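Local coordinates for protein kappa-carrageenase (Pseudoalteromonas carrageenovora, PDB 1DYP) that catalyses the endohydrolysis of (1->4)-beta-D linkages in kappa-carrageenan and is represented here by its family 16 glycoside hydrolase catalytic domain, at residues 33-38 with 88-93; 116-121 with 228-233. The protein carries 1 engineered substitution. All blocks are in the same frame, centred on the assembly; numbering follows the deposited sequence.

Contact 1 (33-38 with 88-93); sequences FQTENY and VAKSRA
Lys90 points from its strand toward the loop 33-38 and meets two residues in turn, Thr35 with its hydrocarbon and Glu36 with its amine. Lys90 CB sits 3.4 Å from Thr35 CG2, Lys90 CG passes that methyl a little farther off, and Lys90 CD returns to the same 3.4 Å from Thr35 CG2, so the methyl is pressed tightly against the zigzag of the chain. CG lies opposite the backbone N (chi1 179°) and every later torsion is extended, which carries NZ straight out to the carboxylate. There Lys90 NZ makes a salt bridge with Glu36 OE1 at 3.2 Å, a weak hydrogen bond; the stronger partner of both side chains is Tyr120 OH, which bonds to Lys90 NZ and to Glu36 OE2. Glu36 gets there by bending at chi2, its side chain crossing the lysine at about a right angle. At the other end of the contact, Phe33 CE1 packs on Ala89 CB at 3.7 Å, while Phe33 CA donates a C-H...O contact to Val88 O at 3.2 Å. A water accepts from Val88 N at 2.8 Å and lies close to Phe33 O as well. The contact packs a loop on a sheet strand of the catalytic domain, with the Glu36 side chain about 10 Å from that of the nucleophile Glu137. Strand 75-95 runs between strands 31-32 and 225-233, and the loop crosses it toward strand 41-43.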
ATOM      1  N   PHE A  33      10.845   0.946  -9.142  1.00  8.81           N
ATOM      2  CA  PHE A  33      11.003   1.992  -8.135  1.00  9.03           C
ATOM      3  C   PHE A  33      10.504   3.372  -8.561  1.00  9.32           C
ATOM      4  O   PHE A  33      10.771   4.369  -7.896  1.00  9.11           O
ATOM      5  CB  PHE A  33      12.472   2.081  -7.711  1.00  8.84           C
ATOM      6  CG  PHE A  33      12.975   0.850  -7.005  1.00  8.61           C
ATOM      7  CD1 PHE A  33      12.567   0.561  -5.706  1.00  8.53           C
ATOM      8  CD2 PHE A  33      13.861  -0.017  -7.635  1.00  8.45           C
ATOM      9  CE1 PHE A  33      13.036  -0.576  -5.043  1.00  8.51           C
ATOM     10  CE2 PHE A  33      14.335  -1.155  -6.982  1.00  8.64           C
ATOM     11  CZ  PHE A  33      13.924  -1.436  -5.685  1.00  8.49           C
ATOM     12  N   GLN A  34       9.787   3.428  -9.674  1.00  9.73           N
ATOM     13  CA  GLN A  34       9.235   4.689 -10.152  1.00 10.26           C
ATOM     14  C   GLN A  34       8.051   4.347 -11.040  1.00 10.61           C
ATOM     15  O   GLN A  34       8.137   4.385 -12.267  1.00 10.67           O
ATOM     16  CB  GLN A  34      10.289   5.482 -10.927  1.00 10.49           C
ATOM     17  CG  GLN A  34       9.851   6.900 -11.262  1.00 10.98           C
ATOM     18  CD  GLN A  34      10.982   7.753 -11.798  1.00 11.07           C
ATOM     19  OE1 GLN A  34      11.949   8.046 -11.090  1.00 10.91           O
ATOM     20  NE2 GLN A  34      10.869   8.160 -13.059  1.00 11.98           N
ATOM     21  N   THR A  35       6.945   3.997 -10.392  1.00 11.07           N
ATOM     22  CA  THR A  35       5.720   3.601 -11.068  1.00 11.57           C
ATOM     23  C   THR A  35       4.896   4.780 -11.560  1.00 11.79           C
ATOM     24  O   THR A  35       5.316   5.934 -11.468  1.00 11.85           O
ATOM     25  CB  THR A  35       4.831   2.777 -10.129  1.00 11.65           C
ATOM     26  OG1 THR A  35       4.353   3.618  -9.071  1.00 11.80           O
ATOM     27  CG2 THR A  35       5.627   1.624  -9.528  1.00 11.97           C
ATOM     28  N   GLU A  36       3.713   4.475 -12.083  1.00 12.34           N
ATOM     29  CA  GLU A  36       2.813   5.507 -12.571  1.00 12.75           C
ATOM     30  C   GLU A  36       2.467   6.395 -11.381  1.00 12.86           C
ATOM     31  O   GLU A  36       2.392   5.919 -10.248  1.00 12.70           O
ATOM     32  CB  GLU A  36       1.548   4.874 -13.170  1.00 13.42           C
ATOM     33  CG  GLU A  36       0.506   4.324 -12.180  1.00 14.30           C
ATOM     34  CD  GLU A  36       0.921   3.049 -11.446  1.00 14.94           C
ATOM     35  OE1 GLU A  36       1.874   2.361 -11.878  1.00 15.36           O
ATOM     36  OE2 GLU A  36       0.264   2.722 -10.433  1.00 15.83           O
ATOM     37  N   ASN A  37       2.270   7.683 -11.636  1.00 12.86           N
ATOM     38  CA  ASN A  37       1.953   8.620 -10.566  1.00 13.07           C
ATOM     39  C   ASN A  37       0.471   8.761 -10.277  1.00 13.13           C
ATOM     40  O   ASN A  37      -0.378   8.539 -11.137  1.00 13.54           O
ATOM     41  CB  ASN A  37       2.526  10.003 -10.878  1.00 13.05           C
ATOM     42  CG  ASN A  37       4.037  10.032 -10.819  1.00 13.20           C
ATOM     43  OD1 ASN A  37       4.639   9.558  -9.855  1.00 13.32           O
ATOM     44  ND2 ASN A  37       4.662  10.597 -11.845  1.00 13.09           N
ATOM     45  N   TYR A  38       0.180   9.135  -9.039  1.00 13.05           N
ATOM     46  CA  TYR A  38      -1.182   9.351  -8.581  1.00 12.82           C
ATOM     47  C   TYR A  38      -1.096  10.128  -7.276  1.00 12.45           C
ATOM     48  O   TYR A  38       0.002  10.454  -6.822  1.00 12.39           O
ATOM     49  CB  TYR A  38      -1.909   8.015  -8.403  1.00 13.28           C
ATOM     50  CG  TYR A  38      -1.144   6.963  -7.634  1.00 13.95           C
ATOM     51  CD1 TYR A  38      -1.147   6.944  -6.240  1.00 14.25           C
ATOM     52  CD2 TYR A  38      -0.424   5.974  -8.306  1.00 14.14           C
ATOM     53  CE1 TYR A  38      -0.454   5.961  -5.534  1.00 14.49           C
ATOM     54  CE2 TYR A  38       0.274   4.991  -7.610  1.00 14.44           C
ATOM     55  CZ  TYR A  38       0.253   4.989  -6.228  1.00 14.55           C
ATOM     56  OH  TYR A  38       0.938   4.012  -5.544  1.00 15.07           O
ATOM     57  N   VAL A  88       8.648   4.415  -3.825  1.00  6.22           N
ATOM     58  CA  VAL A  88       7.819   3.241  -4.038  1.00  6.54           C
ATOM     59  C   VAL A  88       8.647   2.083  -4.580  1.00  6.68           C
ATOM     60  O   VAL A  88       9.670   2.284  -5.243  1.00  6.84           O
ATOM     61  CB  VAL A  88       6.681   3.541  -5.053  1.00  6.49           C
ATOM     62  CG1 VAL A  88       7.280   3.994  -6.381  1.00  6.68           C
ATOM     63  CG2 VAL A  88       5.809   2.302  -5.258  1.00  6.93           C
ATOM     64  N   ALA A  89       8.205   0.874  -4.258  1.00  6.67           N
ATOM     65  CA  ALA A  89       8.825  -0.355  -4.740  1.00  6.80           C
ATOM     66  C   ALA A  89       7.623  -1.225  -5.090  1.00  6.84           C
ATOM     67  O   ALA A  89       6.914  -1.703  -4.205  1.00  6.83           O
ATOM     68  CB  ALA A  89       9.664  -1.010  -3.647  1.00  6.85           C
ATOM     69  N   LYS A  90       7.379  -1.397  -6.386  1.00  7.02           N
ATOM     70  CA  LYS A  90       6.245  -2.184  -6.869  1.00  7.51           C
ATOM     71  C   LYS A  90       6.770  -3.414  -7.600  1.00  7.52           C
ATOM     72  O   LYS A  90       7.522  -3.289  -8.566  1.00  7.77           O
ATOM     73  CB  LYS A  90       5.408  -1.325  -7.818  1.00  7.82           C
ATOM     74  CG  LYS A  90       4.200  -2.011  -8.440  1.00  8.46           C
ATOM     75  CD  LYS A  90       3.601  -1.097  -9.507  1.00  9.25           C
ATOM     76  CE  LYS A  90       2.394  -1.703 -10.203  1.00  9.83           C
ATOM     77  NZ  LYS A  90       1.882  -0.764 -11.254  1.00 10.72           N
ATOM     78  N   SER A  91       6.378  -4.602  -7.152  1.00  7.70           N
ATOM     79  CA  SER A  91       6.864  -5.816  -7.795  1.00  7.74           C
ATOM     80  C   SER A  91       6.373  -5.898  -9.227  1.00  8.08           C
ATOM     81  O   SER A  91       5.225  -5.565  -9.522  1.00  7.89           O
ATOM     82  CB  SER A  91       6.423  -7.070  -7.024  1.00  7.79           C
ATOM     83  OG  SER A  91       5.040  -7.342  -7.191  1.00  7.34           O
ATOM     84  N   ARG A  92       7.251  -6.329 -10.123  1.00  8.53           N
ATOM     85  CA  ARG A  92       6.859  -6.460 -11.514  1.00  8.97           C
ATOM     86  C   ARG A  92       5.971  -7.694 -11.636  1.00  9.03           C
ATOM     87  O   ARG A  92       5.047  -7.729 -12.451  1.00  9.04           O
ATOM     88  CB  ARG A  92       8.096  -6.569 -12.405  1.00  9.56           C
ATOM     89  CG  ARG A  92       8.942  -5.299 -12.384  1.00 10.32           C
ATOM     90  CD  ARG A  92      10.148  -5.400 -13.303  1.00 11.16           C
ATOM     91  NE  ARG A  92      11.086  -4.297 -13.096  1.00 11.74           N
ATOM     92  CZ  ARG A  92      10.861  -3.037 -13.455  1.00 11.87           C
ATOM     93  NH1 ARG A  92       9.725  -2.703 -14.049  1.00 12.34           N
ATOM     94  NH2 ARG A  92      11.777  -2.107 -13.216  1.00 12.18           N
ATOM     95  N   ALA A  93       6.245  -8.697 -10.808  1.00  8.77           N
ATOM     96  CA  ALA A  93       5.457  -9.924 -10.802  1.00  8.75           C
ATOM     97  C   ALA A  93       4.136  -9.683 -10.079  1.00  8.76           C
ATOM     98  O   ALA A  93       4.033  -8.797  -9.227  1.00  8.81           O
ATOM     99  CB  ALA A  93       6.231 -11.038 -10.115  1.00  8.66           C
TER
HETATM  100  O   HOH W   1      10.795   5.353  -5.422  1.00  7.86           O

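Contact 2 (116-121 with 228-233); sequences AFWMYS and TLSQGL
Trp118 turns CG in between its own N and carbonyl carbon (chi1 55°), and Ser230 turns OG the same way (chi1 62°); these two torsions bring the indole N-H and the hydroxyl together across the sheet. Trp118 NE1 donates to Ser230 OG at 2.9 Å, with the oxygen slightly tilted from the ring plane and an N-H...O angle of 154°. Thr228 lies alongside the indole, its CB over one face in a CH-pi contact 4.0 Å from the centroid of the five-membered ring. The Thr228 hydroxyl, which bonds to Asn226 O, also comes to the edge of the Tyr120 ring, 3.4 Å from Thr228 OG1 to Tyr120 CE1. That same ring has Trp118 CH2 above one face, offset toward its rim. In the backbone, the antiparallel ladder joins Ala116 to Ser230 and Trp118 to Thr228 as hydrogen-bonded pairs, with Thr228 N to Trp118 O at 2.6 Å. The pair between them, Phe117 and Leu229, is non-hydrogen-bonded and turns to the opposite face, where Phe117 CD1 meets Leu229 CD2 at 3.4 Å. A leucine in place of Trp118 would probably leave Ser230 OG without its N-H donor and take away the flat face on which Thr228 CB rests. Trp118 also packs on the nucleophile Glu137 and on the active-site residue Asp139, both of strand 133-139, so its face of the sheet is the catalytic one. Phe117 packs the other way, onto Tyr100, Ala102 and Ile104 of strand 98-105, while strand 225-233 has strand 75-95 along its far edge.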
ATOM      1  N   ALA A 116       3.007   2.373   3.579  1.00  5.41           N
ATOM      2  CA  ALA A 116       2.027   1.392   3.153  1.00  5.36           C
ATOM      3  C   ALA A 116       2.650   0.146   2.550  1.00  5.38           C
ATOM      4  O   ALA A 116       3.667   0.208   1.859  1.00  5.46           O
ATOM      5  CB  ALA A 116       1.072   2.024   2.136  1.00  5.41           C
ATOM      6  N   PHE A 117       2.024  -0.986   2.845  1.00  5.31           N
ATOM      7  CA  PHE A 117       2.419  -2.279   2.316  1.00  5.43           C
ATOM      8  C   PHE A 117       1.083  -2.756   1.770  1.00  5.52           C
ATOM      9  O   PHE A 117       0.122  -2.946   2.516  1.00  5.35           O
ATOM     10  CB  PHE A 117       2.939  -3.187   3.434  1.00  5.37           C
ATOM     11  CG  PHE A 117       3.264  -4.586   2.987  1.00  5.46           C
ATOM     12  CD1 PHE A 117       3.821  -4.832   1.734  1.00  5.45           C
ATOM     13  CD2 PHE A 117       3.034  -5.659   3.837  1.00  5.35           C
ATOM     14  CE1 PHE A 117       4.144  -6.128   1.333  1.00  5.66           C
ATOM     15  CE2 PHE A 117       3.354  -6.958   3.454  1.00  5.66           C
ATOM     16  CZ  PHE A 117       3.910  -7.194   2.198  1.00  5.49           C
ATOM     17  N   TRP A 118       1.018  -2.920   0.458  1.00  5.75           N
ATOM     18  CA  TRP A 118      -0.230  -3.292  -0.180  1.00  6.11           C
ATOM     19  C   TRP A 118       0.010  -3.932  -1.533  1.00  6.39           C
ATOM     20  O   TRP A 118       1.148  -4.141  -1.943  1.00  6.48           O
ATOM     21  CB  TRP A 118      -1.085  -2.029  -0.348  1.00  6.54           C
ATOM     22  CG  TRP A 118      -0.379  -0.916  -1.094  1.00  6.68           C
ATOM     23  CD1 TRP A 118       0.826  -0.354  -0.783  1.00  6.96           C
ATOM     24  CD2 TRP A 118      -0.844  -0.238  -2.268  1.00  6.76           C
ATOM     25  NE1 TRP A 118       1.144   0.630  -1.691  1.00  7.04           N
ATOM     26  CE2 TRP A 118       0.135   0.721  -2.613  1.00  7.01           C
ATOM     27  CE3 TRP A 118      -1.993  -0.345  -3.060  1.00  6.86           C
ATOM     28  CZ2 TRP A 118       0.002   1.567  -3.719  1.00  7.10           C
ATOM     29  CZ3 TRP A 118      -2.128   0.500  -4.162  1.00  7.21           C
ATOM     30  CH2 TRP A 118      -1.134   1.442  -4.478  1.00  7.19           C
HETATM   31  N   MSE A 119      -1.074  -4.261  -2.216  1.00  6.43           N
HETATM   32  CA  MSE A 119      -0.978  -4.851  -3.540  1.00  6.74           C
HETATM   33  C   MSE A 119      -2.207  -4.420  -4.317  1.00  6.94           C
HETATM   34  O   MSE A 119      -3.298  -4.284  -3.757  1.00  6.59           O
HETATM   35  CB  MSE A 119      -0.879  -6.382  -3.457  1.00  7.26           C
HETATM   36  CG  MSE A 119      -2.055  -7.080  -2.790  1.00  7.43           C
HETATM   37 SE   MSE A 119      -1.689  -8.954  -2.451  1.00  7.59          SE
HETATM   38  CE  MSE A 119      -0.966  -8.774  -0.661  1.00  8.24           C
ATOM     39  N   TYR A 120      -2.029  -4.176  -5.607  1.00  7.09           N
ATOM     40  CA  TYR A 120      -3.144  -3.740  -6.419  1.00  7.56           C
ATOM     41  C   TYR A 120      -3.005  -4.217  -7.844  1.00  7.96           C
ATOM     42  O   TYR A 120      -1.902  -4.464  -8.330  1.00  7.89           O
ATOM     43  CB  TYR A 120      -3.265  -2.210  -6.392  1.00  7.74           C
ATOM     44  CG  TYR A 120      -2.136  -1.453  -7.065  1.00  8.03           C
ATOM     45  CD1 TYR A 120      -0.839  -1.476  -6.547  1.00  8.07           C
ATOM     46  CD2 TYR A 120      -2.378  -0.675  -8.198  1.00  8.20           C
ATOM     47  CE1 TYR A 120       0.185  -0.735  -7.137  1.00  8.30           C
ATOM     48  CE2 TYR A 120      -1.363   0.065  -8.796  1.00  8.52           C
ATOM     49  CZ  TYR A 120      -0.086   0.035  -8.262  1.00  8.37           C
ATOM     50  OH  TYR A 120       0.914   0.785  -8.847  1.00  8.76           O
ATOM     51  N   SER A 121      -4.147  -4.341  -8.503  1.00  8.38           N
ATOM     52  CA  SER A 121      -4.193  -4.794  -9.880  1.00  8.93           C
ATOM     53  C   SER A 121      -4.346  -3.605 -10.804  1.00  9.46           C
ATOM     54  O   SER A 121      -4.470  -2.462 -10.365  1.00  9.22           O
ATOM     55  CB  SER A 121      -5.396  -5.713 -10.085  1.00  8.83           C
ATOM     56  OG  SER A 121      -6.603  -4.965 -10.016  1.00  8.73           O
ATOM     57  N   THR A 228       3.312  -4.065  -3.367  1.00  6.40           N
ATOM     58  CA  THR A 228       3.901  -2.740  -3.273  1.00  6.35           C
ATOM     59  C   THR A 228       4.220  -2.213  -1.877  1.00  6.16           C
ATOM     60  O   THR A 228       3.496  -2.455  -0.916  1.00  6.15           O
ATOM     61  CB  THR A 228       2.957  -1.732  -3.967  1.00  6.59           C
ATOM     62  OG1 THR A 228       2.558  -2.263  -5.237  1.00  6.60           O
ATOM     63  CG2 THR A 228       3.639  -0.392  -4.181  1.00  6.90           C
ATOM     64  N   LEU A 229       5.331  -1.491  -1.794  1.00  6.08           N
ATOM     65  CA  LEU A 229       5.768  -0.832  -0.570  1.00  6.07           C
ATOM     66  C   LEU A 229       5.888   0.622  -1.016  1.00  5.97           C
ATOM     67  O   LEU A 229       6.557   0.919  -2.006  1.00  5.98           O
ATOM     68  CB  LEU A 229       7.127  -1.370  -0.116  1.00  6.11           C
ATOM     69  CG  LEU A 229       7.104  -2.798   0.438  1.00  6.34           C
ATOM     70  CD1 LEU A 229       8.493  -3.417   0.366  1.00  6.81           C
ATOM     71  CD2 LEU A 229       6.585  -2.773   1.869  1.00  6.34           C
ATOM     72  N   SER A 230       5.219   1.530  -0.318  1.00  5.87           N
ATOM     73  CA  SER A 230       5.280   2.928  -0.719  1.00  6.10           C
ATOM     74  C   SER A 230       4.878   3.830   0.422  1.00  5.95           C
ATOM     75  O   SER A 230       4.265   3.387   1.385  1.00  6.08           O
ATOM     76  CB  SER A 230       4.341   3.177  -1.903  1.00  6.20           C
ATOM     77  OG  SER A 230       2.993   2.918  -1.539  1.00  6.97           O
ATOM     78  N   GLN A 231       5.231   5.102   0.311  1.00  5.75           N
ATOM     79  CA  GLN A 231       4.867   6.060   1.339  1.00  5.80           C
ATOM     80  C   GLN A 231       4.096   7.194   0.684  1.00  5.94           C
ATOM     81  O   GLN A 231       4.600   7.867  -0.216  1.00  6.00           O
ATOM     82  CB  GLN A 231       6.113   6.587   2.049  1.00  6.07           C
ATOM     83  CG  GLN A 231       5.790   7.535   3.187  1.00  6.24           C
ATOM     84  CD  GLN A 231       6.928   7.663   4.170  1.00  6.75           C
ATOM     85  OE1 GLN A 231       7.110   6.810   5.041  1.00  7.38           O
ATOM     86  NE2 GLN A 231       7.710   8.726   4.031  1.00  6.56           N
ATOM     87  N   GLY A 232       2.861   7.386   1.127  1.00  5.69           N
ATOM     88  CA  GLY A 232       2.037   8.435   0.557  1.00  6.12           C
ATOM     89  C   GLY A 232       1.944   9.664   1.436  1.00  6.04           C
ATOM     90  O   GLY A 232       2.325   9.639   2.603  1.00  6.19           O
ATOM     91  N   LEU A 233       1.424  10.742   0.863  1.00  6.18           N
ATOM     92  CA  LEU A 233       1.261  12.003   1.575  1.00  6.43           C
ATOM     93  C   LEU A 233      -0.137  12.045   2.189  1.00  6.42           C
ATOM     94  O   LEU A 233      -1.089  11.484   1.632  1.00  6.33           O
ATOM     95  CB  LEU A 233       1.446  13.168   0.597  1.00  6.83           C
ATOM     96  CG  LEU A 233       1.766  14.548   1.169  1.00  7.36           C
ATOM     97  CD1 LEU A 233       3.150  14.546   1.826  1.00  7.42           C
ATOM     98  CD2 LEU A 233       1.716  15.570   0.037  1.00  7.63           C
TER

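In the fold
From the N terminus, the chain leaves strand 31-32, and contact 1 closes the first loop when 88-93 comes back beside 33-38 after 49 residues, mostly strand. Contact 2 opens only afterwards, at 116-121, and closes at 228-233 after a longer excursion that includes the catalytic strand 133-139. The two are in series, neither nested nor crossed. They meet because strands 75-95 and 225-233 are neighbours, with Ala89 N 2.8 Å from Leu229 O. On the face that carries Trp118, Tyr38 OH packs 3.2 Å from Trp118 CZ2. The loop after strand 31-32 is thereby brought beside the active-site face of the family 16 beta-sandwich.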